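PDB 2DYO: autophagy protein 5, which takes part in autophagic vesicle formation and cytoplasm-to-vacuole transport, and is required for selective autophagic degradation of the nucleus and of mitochondria. Local coordinates for residues Tyr74-His79 against Ser128-Ile133; Ile203-Gln208 against Pro221-Thr226; Gly227-Leu232 against His263-Asp268. All coordinates share one frame; numbering follows the deposited sequence.

Interaction 1: residues Tyr74-His79 against Ser128-Ile133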
ATOM      1  N   TYR A  74      -3.391  -8.428  21.837  1.00 51.63           N
ATOM      2  CA  TYR A  74      -3.605  -7.740  20.570  1.00 47.73           C
ATOM      3  C   TYR A  74      -2.623  -8.304  19.546  1.00 45.30           C
ATOM      4  O   TYR A  74      -1.553  -8.794  19.907  1.00 45.71           O
ATOM      5  CB  TYR A  74      -3.387  -6.233  20.723  1.00 46.87           C
ATOM      6  CG  TYR A  74      -4.500  -5.517  21.457  1.00 47.06           C
ATOM      7  CD1 TYR A  74      -4.442  -5.317  22.836  1.00 47.63           C
ATOM      8  CD2 TYR A  74      -5.615  -5.040  20.769  1.00 46.91           C
ATOM      9  CE1 TYR A  74      -5.470  -4.652  23.511  1.00 48.55           C
ATOM     10  CE2 TYR A  74      -6.644  -4.380  21.428  1.00 47.93           C
ATOM     11  CZ  TYR A  74      -6.567  -4.187  22.798  1.00 49.21           C
ATOM     12  OH  TYR A  74      -7.587  -3.525  23.444  1.00 49.67           O
ATOM     13  N   PHE A  75      -2.991  -8.236  18.271  1.00 41.95           N
ATOM     14  CA  PHE A  75      -2.139  -8.748  17.199  1.00 37.97           C
ATOM     15  C   PHE A  75      -1.784  -7.643  16.210  1.00 36.76           C
ATOM     16  O   PHE A  75      -2.636  -6.833  15.845  1.00 34.12           O
ATOM     17  CB  PHE A  75      -2.858  -9.868  16.448  1.00 37.70           C
ATOM     18  CG  PHE A  75      -3.336 -10.989  17.328  1.00 39.36           C
ATOM     19  CD1 PHE A  75      -4.526 -11.649  17.038  1.00 38.07           C
ATOM     20  CD2 PHE A  75      -2.597 -11.394  18.435  1.00 39.83           C
ATOM     21  CE1 PHE A  75      -4.976 -12.695  17.837  1.00 39.72           C
ATOM     22  CE2 PHE A  75      -3.039 -12.441  19.242  1.00 40.74           C
ATOM     23  CZ  PHE A  75      -4.231 -13.092  18.940  1.00 39.51           C
ATOM     24  N   TRP A  76      -0.527  -7.618  15.779  1.00 34.89           N
ATOM     25  CA  TRP A  76      -0.068  -6.623  14.813  1.00 33.85           C
ATOM     26  C   TRP A  76       1.176  -7.119  14.084  1.00 33.83           C
ATOM     27  O   TRP A  76       1.818  -8.086  14.513  1.00 32.85           O
ATOM     28  CB  TRP A  76       0.203  -5.279  15.508  1.00 34.27           C
ATOM     29  CG  TRP A  76       1.363  -5.255  16.463  1.00 36.95           C
ATOM     30  CD1 TRP A  76       2.673  -5.023  16.160  1.00 36.55           C
ATOM     31  CD2 TRP A  76       1.310  -5.449  17.884  1.00 37.46           C
ATOM     32  NE1 TRP A  76       3.439  -5.056  17.302  1.00 37.33           N
ATOM     33  CE2 TRP A  76       2.628  -5.316  18.373  1.00 37.68           C
ATOM     34  CE3 TRP A  76       0.276  -5.724  18.790  1.00 37.45           C
ATOM     35  CZ2 TRP A  76       2.942  -5.448  19.732  1.00 37.78           C
ATOM     36  CZ3 TRP A  76       0.588  -5.855  20.142  1.00 37.27           C
ATOM     37  CH2 TRP A  76       1.912  -5.717  20.597  1.00 36.78           C
ATOM     38  N   PHE A  77       1.505  -6.470  12.971  1.00 30.57           N
ATOM     39  CA  PHE A  77       2.668  -6.860  12.188  1.00 29.22           C
ATOM     40  C   PHE A  77       3.908  -6.074  12.553  1.00 30.62           C
ATOM     41  O   PHE A  77       3.833  -4.930  13.002  1.00 31.29           O
ATOM     42  CB  PHE A  77       2.414  -6.671  10.693  1.00 28.82           C
ATOM     43  CG  PHE A  77       1.310  -7.522  10.147  1.00 29.59           C
ATOM     44  CD1 PHE A  77       0.094  -6.952   9.782  1.00 29.83           C
ATOM     45  CD2 PHE A  77       1.495  -8.888   9.959  1.00 30.93           C
ATOM     46  CE1 PHE A  77      -0.920  -7.728   9.235  1.00 30.02           C
ATOM     47  CE2 PHE A  77       0.482  -9.675   9.409  1.00 30.89           C
ATOM     48  CZ  PHE A  77      -0.726  -9.089   9.046  1.00 30.44           C
ATOM     49  N   GLU A  78       5.056  -6.702  12.343  1.00 31.71           N
ATOM     50  CA  GLU A  78       6.328  -6.068  12.616  1.00 34.40           C
ATOM     51  C   GLU A  78       7.340  -6.386  11.531  1.00 34.17           C
ATOM     52  O   GLU A  78       7.225  -7.388  10.822  1.00 34.64           O
ATOM     53  CB  GLU A  78       6.860  -6.504  13.986  1.00 35.41           C
ATOM     54  CG  GLU A  78       6.434  -5.578  15.110  1.00 36.94           C
ATOM     55  CD  GLU A  78       6.963  -6.004  16.464  1.00 39.69           C
ATOM     56  OE1 GLU A  78       8.061  -6.599  16.520  1.00 39.42           O
ATOM     57  OE2 GLU A  78       6.285  -5.728  17.476  1.00 39.70           O
ATOM     58  N   HIS A  79       8.314  -5.500  11.388  1.00 35.92           N
ATOM     59  CA  HIS A  79       9.383  -5.658  10.418  1.00 36.53           C
ATOM     60  C   HIS A  79      10.652  -5.290  11.173  1.00 38.01           C
ATOM     61  O   HIS A  79      10.810  -4.158  11.629  1.00 36.85           O
ATOM     62  CB  HIS A  79       9.169  -4.729   9.220  1.00 36.84           C
ATOM     63  CG  HIS A  79      10.298  -4.744   8.237  1.00 37.03           C
ATOM     64  ND1 HIS A  79      11.383  -3.901   8.338  1.00 36.19           N
ATOM     65  CD2 HIS A  79      10.521  -5.517   7.147  1.00 36.33           C
ATOM     66  CE1 HIS A  79      12.226  -4.153   7.352  1.00 36.67           C
ATOM     67  NE2 HIS A  79      11.727  -5.130   6.616  1.00 37.52           N
ATOM     68  N   SER A 128       0.298  -4.540  25.622  1.00 61.62           N
ATOM     69  CA  SER A 128       0.452  -3.103  25.451  1.00 62.15           C
ATOM     70  C   SER A 128       0.544  -2.768  23.967  1.00 62.26           C
ATOM     71  O   SER A 128       1.620  -2.817  23.367  1.00 62.94           O
ATOM     72  CB  SER A 128       1.705  -2.610  26.184  1.00 62.95           C
ATOM     73  OG  SER A 128       2.871  -3.269  25.720  1.00 63.91           O
ATOM     74  N   LEU A 129      -0.600  -2.440  23.376  1.00 61.35           N
ATOM     75  CA  LEU A 129      -0.660  -2.098  21.961  1.00 60.05           C
ATOM     76  C   LEU A 129       0.253  -0.910  21.679  1.00 59.05           C
ATOM     77  O   LEU A 129       0.207   0.099  22.383  1.00 59.14           O
ATOM     78  CB  LEU A 129      -2.099  -1.763  21.572  1.00 60.52           C
ATOM     79  CG  LEU A 129      -2.409  -1.538  20.093  1.00 60.57           C
ATOM     80  CD1 LEU A 129      -1.999  -2.753  19.272  1.00 60.13           C
ATOM     81  CD2 LEU A 129      -3.896  -1.271  19.942  1.00 61.11           C
ATOM     82  N   PRO A 130       1.108  -1.022  20.649  1.00 57.27           N
ATOM     83  CA  PRO A 130       2.043   0.041  20.269  1.00 56.19           C
ATOM     84  C   PRO A 130       1.365   1.336  19.821  1.00 56.13           C
ATOM     85  O   PRO A 130       0.267   1.322  19.259  1.00 55.58           O
ATOM     86  CB  PRO A 130       2.855  -0.599  19.143  1.00 55.81           C
ATOM     87  CG  PRO A 130       2.819  -2.050  19.484  1.00 55.73           C
ATOM     88  CD  PRO A 130       1.381  -2.248  19.881  1.00 56.67           C
ATOM     89  N   PRO A 131       2.031   2.477  20.052  1.00 55.53           N
ATOM     90  CA  PRO A 131       1.533   3.807  19.692  1.00 53.89           C
ATOM     91  C   PRO A 131       1.140   3.986  18.226  1.00 51.88           C
ATOM     92  O   PRO A 131       1.948   3.771  17.324  1.00 51.42           O
ATOM     93  CB  PRO A 131       2.683   4.729  20.108  1.00 55.23           C
ATOM     94  CG  PRO A 131       3.897   3.838  20.002  1.00 55.56           C
ATOM     95  CD  PRO A 131       3.391   2.563  20.612  1.00 55.06           C
ATOM     96  N   THR A 132      -0.113   4.386  18.020  1.00 49.66           N
ATOM     97  CA  THR A 132      -0.709   4.635  16.704  1.00 46.87           C
ATOM     98  C   THR A 132      -1.034   3.377  15.898  1.00 43.87           C
ATOM     99  O   THR A 132      -1.625   3.460  14.820  1.00 42.35           O
ATOM    100  CB  THR A 132       0.176   5.558  15.824  1.00 48.61           C
ATOM    101  OG1 THR A 132       1.263   4.807  15.269  1.00 49.64           O
ATOM    102  CG2 THR A 132       0.724   6.717  16.650  1.00 49.66           C
ATOM    103  N   ILE A 133      -0.658   2.214  16.420  1.00 39.23           N
ATOM    104  CA  ILE A 133      -0.926   0.966  15.719  1.00 35.80           C
ATOM    105  C   ILE A 133      -2.359   0.471  15.910  1.00 33.19           C
ATOM    106  O   ILE A 133      -2.826   0.295  17.038  1.00 31.89           O
ATOM    107  CB  ILE A 133       0.039  -0.154  16.174  1.00 35.70           C
ATOM    108  CG1 ILE A 133       1.462   0.159  15.700  1.00 35.80           C
ATOM    109  CG2 ILE A 133      -0.434  -1.504  15.640  1.00 34.59           C
ATOM    110  CD1 ILE A 133       1.618   0.236  14.187  1.00 34.60           C
TER
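The pyrrolidine ring of Pro130 lies over one face of the Trp76 indole, and the rest of the contact is arranged around this pair. Trp76 reaches out from strand 74-79, and the loop that follows strand 118-126 brings Pro130 to meet it. CD of Pro130 stands 3.4 Å from the centroid of the six-membered ring of Trp76, only 6° off the ring normal, a clear CH-pi contact. CG of Pro130 is displaced toward the CE2-CZ2 bond, 3.4 Å from Trp76 CZ2. What presents the indole to the loop is a chi1 of 68°, which sets CG of Trp76 between its own backbone N and carbonyl carbon. By CE3, on the side toward Tyr74, Leu129 runs antiparallel to the indole, its CD1 methyl 3.8 Å from Trp76 CE3 and 4.0 Å from CB of Tyr74. The Leu129 CD2 methyl stands obliquely off the Tyr74 ring. Nearer the backbone, CG2 of Ile133 meets CB of Trp76 at 3.8 Å. A type II turn from Pro130 to Ile133, closed by the bond from Ile133 N to Pro130 O, returns the chain toward the tryptophan. The indole is also tethered within its own strand: NE1 donates to OE2 of Glu78 over 2.9 Å, with the acceptor 21° out of the ring plane. A leucine in place of Trp76 would probably leave the Pro130 ring without its aromatic face and the Glu78 carboxylate without this donor. Strand 74-79 pairs with strand 118-126 in the ubiquitin-like (beta-grasp) sheet of UblA, and Pro83 packs on Pro130 and Ile133. With no hydrogen bond between the segments, CH-pi and apolar packing hold the loop to the strand, while the indole's polar N-H is satisfied separately.

Interaction 2: residues Ile203-Gln208 against Pro221-Thr226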
ATOM      1  N   ILE A 203      -5.862  17.897  -4.068  1.00 22.93           N
ATOM      2  CA  ILE A 203      -5.202  16.612  -4.295  1.00 22.21           C
ATOM      3  C   ILE A 203      -5.042  15.809  -3.002  1.00 20.76           C
ATOM      4  O   ILE A 203      -4.479  16.304  -2.019  1.00 19.29           O
ATOM      5  CB  ILE A 203      -3.782  16.783  -4.904  1.00 23.06           C
ATOM      6  CG1 ILE A 203      -3.853  17.483  -6.265  1.00 23.70           C
ATOM      7  CG2 ILE A 203      -3.115  15.410  -5.059  1.00 23.18           C
ATOM      8  CD1 ILE A 203      -4.498  16.659  -7.366  1.00 24.49           C
ATOM      9  N   PRO A 204      -5.549  14.563  -2.986  1.00 19.94           N
ATOM     10  CA  PRO A 204      -5.449  13.685  -1.818  1.00 20.63           C
ATOM     11  C   PRO A 204      -3.999  13.203  -1.816  1.00 19.93           C
ATOM     12  O   PRO A 204      -3.661  12.216  -2.482  1.00 20.68           O
ATOM     13  CB  PRO A 204      -6.419  12.545  -2.143  1.00 20.28           C
ATOM     14  CG  PRO A 204      -7.386  13.167  -3.132  1.00 23.25           C
ATOM     15  CD  PRO A 204      -6.460  13.986  -3.992  1.00 21.27           C
ATOM     16  N   LEU A 205      -3.152  13.915  -1.085  1.00 18.50           N
ATOM     17  CA  LEU A 205      -1.733  13.597  -1.021  1.00 19.68           C
ATOM     18  C   LEU A 205      -1.239  13.335   0.392  1.00 19.95           C
ATOM     19  O   LEU A 205      -1.530  14.093   1.316  1.00 21.53           O
ATOM     20  CB  LEU A 205      -0.923  14.755  -1.613  1.00 17.67           C
ATOM     21  CG  LEU A 205       0.606  14.667  -1.517  1.00 21.80           C
ATOM     22  CD1 LEU A 205       1.121  13.562  -2.439  1.00 19.84           C
ATOM     23  CD2 LEU A 205       1.225  16.024  -1.911  1.00 19.85           C
ATOM     24  N   ILE A 206      -0.487  12.254   0.543  1.00 18.12           N
ATOM     25  CA  ILE A 206       0.104  11.901   1.818  1.00 19.02           C
ATOM     26  C   ILE A 206       1.603  11.851   1.556  1.00 20.61           C
ATOM     27  O   ILE A 206       2.050  11.243   0.578  1.00 18.65           O
ATOM     28  CB  ILE A 206      -0.400  10.531   2.321  1.00 19.75           C
ATOM     29  CG1 ILE A 206      -1.856  10.678   2.780  1.00 20.97           C
ATOM     30  CG2 ILE A 206       0.497  10.026   3.456  1.00 17.87           C
ATOM     31  CD1 ILE A 206      -2.521   9.395   3.216  1.00 26.21           C
ATOM     32  N   ILE A 207       2.369  12.522   2.410  1.00 20.55           N
ATOM     33  CA  ILE A 207       3.825  12.573   2.273  1.00 20.76           C
ATOM     34  C   ILE A 207       4.458  11.915   3.483  1.00 22.65           C
ATOM     35  O   ILE A 207       4.132  12.258   4.614  1.00 20.59           O
ATOM     36  CB  ILE A 207       4.326  14.027   2.189  1.00 20.84           C
ATOM     37  CG1 ILE A 207       3.663  14.740   1.007  1.00 20.94           C
ATOM     38  CG2 ILE A 207       5.843  14.041   2.034  1.00 23.49           C
ATOM     39  CD1 ILE A 207       3.989  16.232   0.911  1.00 20.92           C
ATOM     40  N   GLN A 208       5.360  10.970   3.244  1.00 23.39           N
ATOM     41  CA  GLN A 208       6.016  10.265   4.337  1.00 26.58           C
ATOM     42  C   GLN A 208       7.515  10.154   4.111  1.00 26.81           C
ATOM     43  O   GLN A 208       7.992  10.308   2.988  1.00 26.18           O
ATOM     44  CB  GLN A 208       5.436   8.847   4.469  1.00 25.22           C
ATOM     45  CG  GLN A 208       5.816   7.914   3.304  1.00 27.56           C
ATOM     46  CD  GLN A 208       5.295   6.491   3.478  1.00 30.14           C
ATOM     47  OE1 GLN A 208       4.601   6.185   4.444  1.00 30.55           O
ATOM     48  NE2 GLN A 208       5.631   5.618   2.538  1.00 28.99           N
ATOM     49  N   PRO A 221      -0.865  17.521   3.492  1.00 24.22           N
ATOM     50  CA  PRO A 221      -1.037  18.943   3.190  1.00 25.80           C
ATOM     51  C   PRO A 221      -2.222  19.228   2.281  1.00 26.26           C
ATOM     52  O   PRO A 221      -2.571  18.420   1.419  1.00 28.55           O
ATOM     53  CB  PRO A 221       0.293  19.311   2.542  1.00 26.49           C
ATOM     54  CG  PRO A 221       0.624  18.060   1.772  1.00 26.13           C
ATOM     55  CD  PRO A 221       0.299  16.967   2.775  1.00 23.67           C
ATOM     56  N   THR A 222      -2.851  20.378   2.488  1.00 27.21           N
ATOM     57  CA  THR A 222      -3.983  20.785   1.671  1.00 29.55           C
ATOM     58  C   THR A 222      -3.405  21.447   0.424  1.00 30.10           C
ATOM     59  O   THR A 222      -2.657  22.421   0.522  1.00 31.85           O
ATOM     60  CB  THR A 222      -4.868  21.824   2.392  1.00 30.20           C
ATOM     61  OG1 THR A 222      -5.330  21.285   3.634  1.00 29.48           O
ATOM     62  CG2 THR A 222      -6.066  22.190   1.524  1.00 31.18           C
ATOM     63  N   ILE A 223      -3.750  20.919  -0.743  1.00 29.86           N
ATOM     64  CA  ILE A 223      -3.244  21.460  -1.999  1.00 29.36           C
ATOM     65  C   ILE A 223      -4.381  21.748  -2.975  1.00 29.02           C
ATOM     66  O   ILE A 223      -4.974  20.828  -3.543  1.00 27.69           O
ATOM     67  CB  ILE A 223      -2.243  20.481  -2.627  1.00 31.77           C
ATOM     68  CG1 ILE A 223      -1.035  20.333  -1.692  1.00 32.72           C
ATOM     69  CG2 ILE A 223      -1.816  20.966  -4.011  1.00 32.01           C
ATOM     70  CD1 ILE A 223      -0.036  19.304  -2.131  1.00 33.86           C
ATOM     71  N   SER A 224      -4.682  23.032  -3.154  1.00 27.48           N
ATOM     72  CA  SER A 224      -5.753  23.467  -4.051  1.00 29.91           C
ATOM     73  C   SER A 224      -5.358  23.285  -5.518  1.00 28.62           C
ATOM     74  O   SER A 224      -4.233  23.590  -5.908  1.00 30.32           O
ATOM     75  CB  SER A 224      -6.094  24.939  -3.783  1.00 31.13           C
ATOM     76  OG  SER A 224      -7.195  25.364  -4.572  1.00 31.99           O
ATOM     77  N   MET A 225      -6.290  22.797  -6.328  1.00 28.38           N
ATOM     78  CA  MET A 225      -6.024  22.565  -7.745  1.00 26.88           C
ATOM     79  C   MET A 225      -6.899  23.401  -8.663  1.00 24.76           C
ATOM     80  O   MET A 225      -6.703  23.407  -9.880  1.00 26.31           O
ATOM     81  CB  MET A 225      -6.234  21.086  -8.083  1.00 28.37           C
ATOM     82  CG  MET A 225      -5.259  20.152  -7.408  1.00 31.17           C
ATOM     83  SD  MET A 225      -3.571  20.480  -7.930  1.00 33.69           S
ATOM     84  CE  MET A 225      -3.619  19.894  -9.628  1.00 31.20           C
ATOM     85  N   THR A 226      -7.865  24.103  -8.085  1.00 23.50           N
ATOM     86  CA  THR A 226      -8.775  24.913  -8.876  1.00 25.20           C
ATOM     87  C   THR A 226      -8.038  26.007  -9.646  1.00 23.89           C
ATOM     88  O   THR A 226      -7.399  26.867  -9.055  1.00 24.58           O
ATOM     89  CB  THR A 226      -9.852  25.558  -7.981  1.00 28.60           C
ATOM     90  OG1 THR A 226     -10.643  24.529  -7.366  1.00 30.14           O
ATOM     91  CG2 THR A 226     -10.760  26.461  -8.805  1.00 28.90           C
TER
HETATM   92  O   HOH W   1      -5.337  18.595  -0.693  1.00 22.34           O
HETATM   93  O   HOH W   2      -3.233  15.910   1.023  1.00 20.10           O
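Ile203 N donates to Ile223 O over 3.1 Å, and this is the one direct hydrogen bond between two segments that run roughly antiparallel, 152° apart end to end. Beyond it the backbones separate, and water enters between them. Water 1 accepts from Ile223 N and donates to Ile203 O, with a weak, longer link to Pro221 O. Water 2 takes the N-H of Leu205, 2.9 Å from Leu205 N, and lies 2.6 Å from Pro221 O, to which it can donate. In the UblB beta-grasp sheet, the ubiquitin-like fold, strand 205-208 lies between strands 218-219 and 280-286; past 218-219, the outermost strand within this chain, residues 221-226 go on running beside the start of 205-208, with waters in place of regular pairing. Between the segments the side chains meet in three crossings. CD2 of Leu205 reaches CD1 of Ile223 at 3.5 Å, the leucine CG being anti to its backbone N (chi1 174°) and the Ile223 chain extended to its tip. Further along the strand, CD1 of Ile207 meets CG of Pro221 at 3.9 Å, the two side chains at about a right angle. At the other end a chi1 of -65° sets CG of Met225 against Ile203 CG1, 3.2 Å away and shorter than a normal carbon-carbon contact, and bends at chi2 and chi3 fold SD and CE back along the isoleucine. Leu266 of helix 266-273 packs on both Ile203 and Ile223, and Leu205 and Ile207 continue onto Leu280, Ile282 and Leu284 of strand 280-286.

Interaction 3: residues Gly227-Leu232 against His263-Asp268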
ATOM      1  N   GLY A 227      -8.116  25.941 -10.970  1.00 24.17           N
ATOM      2  CA  GLY A 227      -7.484  26.943 -11.815  1.00 23.51           C
ATOM      3  C   GLY A 227      -5.971  26.937 -11.913  1.00 23.64           C
ATOM      4  O   GLY A 227      -5.385  27.859 -12.500  1.00 21.67           O
ATOM      5  N   VAL A 228      -5.331  25.914 -11.352  1.00 20.93           N
ATOM      6  CA  VAL A 228      -3.875  25.815 -11.390  1.00 21.42           C
ATOM      7  C   VAL A 228      -3.413  24.433 -11.831  1.00 20.43           C
ATOM      8  O   VAL A 228      -4.192  23.482 -11.857  1.00 20.41           O
ATOM      9  CB  VAL A 228      -3.251  26.157 -10.015  1.00 22.78           C
ATOM     10  CG1 VAL A 228      -3.512  27.628  -9.680  1.00 22.50           C
ATOM     11  CG2 VAL A 228      -3.837  25.256  -8.931  1.00 23.55           C
ATOM     12  N   ASN A 229      -2.141  24.328 -12.185  1.00 21.21           N
ATOM     13  CA  ASN A 229      -1.583  23.068 -12.664  1.00 22.69           C
ATOM     14  C   ASN A 229      -0.160  22.959 -12.117  1.00 21.35           C
ATOM     15  O   ASN A 229       0.809  22.960 -12.872  1.00 21.33           O
ATOM     16  CB  ASN A 229      -1.562  23.095 -14.196  1.00 24.45           C
ATOM     17  CG  ASN A 229      -1.377  21.723 -14.810  1.00 28.42           C
ATOM     18  OD1 ASN A 229      -1.112  21.602 -16.008  1.00 32.35           O
ATOM     19  ND2 ASN A 229      -1.529  20.684 -14.003  1.00 24.69           N
ATOM     20  N   PRO A 230      -0.019  22.851 -10.788  1.00 20.48           N
ATOM     21  CA  PRO A 230       1.304  22.755 -10.169  1.00 21.05           C
ATOM     22  C   PRO A 230       2.128  21.502 -10.445  1.00 21.55           C
ATOM     23  O   PRO A 230       1.596  20.416 -10.683  1.00 21.23           O
ATOM     24  CB  PRO A 230       0.997  22.915  -8.679  1.00 21.71           C
ATOM     25  CG  PRO A 230      -0.324  22.254  -8.546  1.00 23.58           C
ATOM     26  CD  PRO A 230      -1.081  22.765  -9.772  1.00 21.86           C
ATOM     27  N   THR A 231       3.441  21.685 -10.404  1.00 18.88           N
ATOM     28  CA  THR A 231       4.398  20.607 -10.579  1.00 20.26           C
ATOM     29  C   THR A 231       4.826  20.261  -9.151  1.00 19.02           C
ATOM     30  O   THR A 231       4.453  20.960  -8.206  1.00 18.89           O
ATOM     31  CB  THR A 231       5.645  21.081 -11.333  1.00 20.57           C
ATOM     32  OG1 THR A 231       6.286  22.104 -10.564  1.00 20.60           O
ATOM     33  CG2 THR A 231       5.272  21.645 -12.702  1.00 21.72           C
ATOM     34  N   LEU A 232       5.593  19.191  -8.980  1.00 20.06           N
ATOM     35  CA  LEU A 232       6.056  18.840  -7.638  1.00 20.98           C
ATOM     36  C   LEU A 232       6.899  19.981  -7.073  1.00 20.75           C
ATOM     37  O   LEU A 232       6.826  20.290  -5.882  1.00 18.68           O
ATOM     38  CB  LEU A 232       6.883  17.556  -7.666  1.00 22.99           C
ATOM     39  CG  LEU A 232       6.103  16.256  -7.880  1.00 26.61           C
ATOM     40  CD1 LEU A 232       7.058  15.064  -7.820  1.00 26.27           C
ATOM     41  CD2 LEU A 232       5.023  16.124  -6.802  1.00 26.99           C
ATOM     42  N   HIS A 263       9.874  18.239 -12.086  1.00 22.08           N
ATOM     43  CA  HIS A 263       9.021  18.947 -13.038  1.00 23.49           C
ATOM     44  C   HIS A 263       7.713  18.213 -13.321  1.00 24.00           C
ATOM     45  O   HIS A 263       6.864  18.705 -14.064  1.00 23.44           O
ATOM     46  CB  HIS A 263       9.760  19.214 -14.357  1.00 26.08           C
ATOM     47  CG  HIS A 263      10.272  17.982 -15.037  1.00 29.07           C
ATOM     48  ND1 HIS A 263      11.500  17.428 -14.748  1.00 30.85           N
ATOM     49  CD2 HIS A 263       9.734  17.216 -16.018  1.00 31.56           C
ATOM     50  CE1 HIS A 263      11.701  16.377 -15.526  1.00 32.77           C
ATOM     51  NE2 HIS A 263      10.645  16.226 -16.305  1.00 33.07           N
ATOM     52  N   MET A 264       7.546  17.035 -12.733  1.00 23.35           N
ATOM     53  CA  MET A 264       6.318  16.271 -12.939  1.00 24.89           C
ATOM     54  C   MET A 264       5.101  17.045 -12.441  1.00 22.47           C
ATOM     55  O   MET A 264       5.127  17.628 -11.356  1.00 20.50           O
ATOM     56  CB  MET A 264       6.409  14.924 -12.216  1.00 28.32           C
ATOM     57  CG  MET A 264       5.076  14.221 -12.045  1.00 34.31           C
ATOM     58  SD  MET A 264       5.050  12.580 -12.773  1.00 40.83           S
ATOM     59  CE  MET A 264       4.094  12.909 -14.243  1.00 41.07           C
ATOM     60  N   LEU A 265       4.040  17.049 -13.242  1.00 21.48           N
ATOM     61  CA  LEU A 265       2.793  17.733 -12.894  1.00 21.30           C
ATOM     62  C   LEU A 265       2.040  16.934 -11.834  1.00 21.62           C
ATOM     63  O   LEU A 265       1.833  15.727 -11.984  1.00 19.43           O
ATOM     64  CB  LEU A 265       1.906  17.883 -14.132  1.00 21.47           C
ATOM     65  CG  LEU A 265       2.401  18.829 -15.229  1.00 24.00           C
ATOM     66  CD1 LEU A 265       1.547  18.663 -16.490  1.00 24.11           C
ATOM     67  CD2 LEU A 265       2.340  20.262 -14.722  1.00 23.07           C
ATOM     68  N   LEU A 266       1.619  17.610 -10.770  1.00 21.14           N
ATOM     69  CA  LEU A 266       0.905  16.954  -9.679  1.00 23.35           C
ATOM     70  C   LEU A 266      -0.394  16.281 -10.121  1.00 23.30           C
ATOM     71  O   LEU A 266      -0.705  15.180  -9.671  1.00 23.58           O
ATOM     72  CB  LEU A 266       0.620  17.958  -8.553  1.00 23.16           C
ATOM     73  CG  LEU A 266       0.057  17.369  -7.257  1.00 26.00           C
ATOM     74  CD1 LEU A 266       1.038  16.347  -6.689  1.00 26.12           C
ATOM     75  CD2 LEU A 266      -0.188  18.492  -6.249  1.00 26.16           C
ATOM     76  N   TYR A 267      -1.163  16.927 -10.990  1.00 25.27           N
ATOM     77  CA  TYR A 267      -2.409  16.312 -11.451  1.00 28.75           C
ATOM     78  C   TYR A 267      -2.104  14.992 -12.150  1.00 28.21           C
ATOM     79  O   TYR A 267      -2.774  13.988 -11.914  1.00 26.12           O
ATOM     80  CB  TYR A 267      -3.158  17.224 -12.427  1.00 34.92           C
ATOM     81  CG  TYR A 267      -4.273  16.502 -13.151  1.00 39.87           C
ATOM     82  CD1 TYR A 267      -5.417  16.086 -12.470  1.00 42.95           C
ATOM     83  CD2 TYR A 267      -4.155  16.174 -14.501  1.00 43.04           C
ATOM     84  CE1 TYR A 267      -6.416  15.356 -13.115  1.00 45.26           C
ATOM     85  CE2 TYR A 267      -5.145  15.446 -15.156  1.00 45.86           C
ATOM     86  CZ  TYR A 267      -6.271  15.040 -14.458  1.00 46.25           C
ATOM     87  OH  TYR A 267      -7.252  14.319 -15.106  1.00 49.04           O
ATOM     88  N   ASP A 268      -1.098  15.006 -13.021  1.00 27.23           N
ATOM     89  CA  ASP A 268      -0.698  13.801 -13.740  1.00 28.19           C
ATOM     90  C   ASP A 268      -0.269  12.717 -12.764  1.00 27.50           C
ATOM     91  O   ASP A 268      -0.706  11.568 -12.857  1.00 26.48           O
ATOM     92  CB  ASP A 268       0.467  14.101 -14.685  1.00 34.10           C
ATOM     93  CG  ASP A 268       0.009  14.417 -16.086  1.00 37.88           C
ATOM     94  OD1 ASP A 268      -0.624  13.538 -16.711  1.00 41.65           O
ATOM     95  OD2 ASP A 268       0.282  15.538 -16.564  1.00 41.74           O
TER
HETATM   96  O   HOH W   3      -0.867  19.725 -11.711  1.00 22.86           O
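A single beta bridge between Thr231 and Leu265 joins the loop ahead of helix 236-239 to the N-terminal start of helix 266-273 in the UblB domain, with Leu265 at the N-cap position of that helix. Leu266 N donates to Pro230 O over 2.8 Å and Leu232 N to Met264 O over 2.9 Å, which makes Thr231 and Leu265 an antiparallel, non-hydrogen-bonded pair. The same Met264 carbonyl also lies 3.2 Å from CA of Thr231 in a CA-H...O contact. Pro230 O has a second donor in water 3, which in turn accepts from Tyr267 N and, weakly, from Asn229 ND2. Thus the loop carbonyl engages the amides of both Leu266 and Tyr267 in the helix's first turn, the first directly and the second through water. On one flank of the backbones, the Leu265 isobutyl group crosses Asn229 and Thr231 obliquely: its CD2 methyl stands 3.6 Å from Asn229 O and 3.8 Å from CG2 of Thr231. The Asn229 amide, turned toward the helix start by a chi1 of -164°, lies alongside this leucine, with ND2 4.1 Å from CB of Tyr267. Thr231 CG2 turns to His263 O, whereas OG1 is bonded to the backbone N of Asp234. On the buried flank, Leu232 and Leu266 cross at about a right angle, CD2 of the former 4.0 Å from CD1 of the latter. Apolar side chains of another protein's chain pack on His263 and Met264. Pro230 also touches Met225, while the Tyr267 ring forms a cation-pi contact with Arg199. Leu232 and Met264 both pack on Leu269, one turn further along helix 266-273.

Interactions 2 and 3 belong to the UblB domain and touch, their centres about 11 Å apart, through Leu266 on one side and Met225 on the other. One loop, between strand 218-219 and helix 236-239, serves both, lying first along strand 205-208 and then against the start of helix 266-273. Interaction 2 is the buried one, yet waters still bridge its backbones. Interaction 3 is partly buried and relies more on direct backbone bonds. Interaction 1, also partly buried, stands apart in the UblA sheet, its centre about 28 and 37 Å from those of interactions 2 and 3, and lacks hydrogen bonds across its segments.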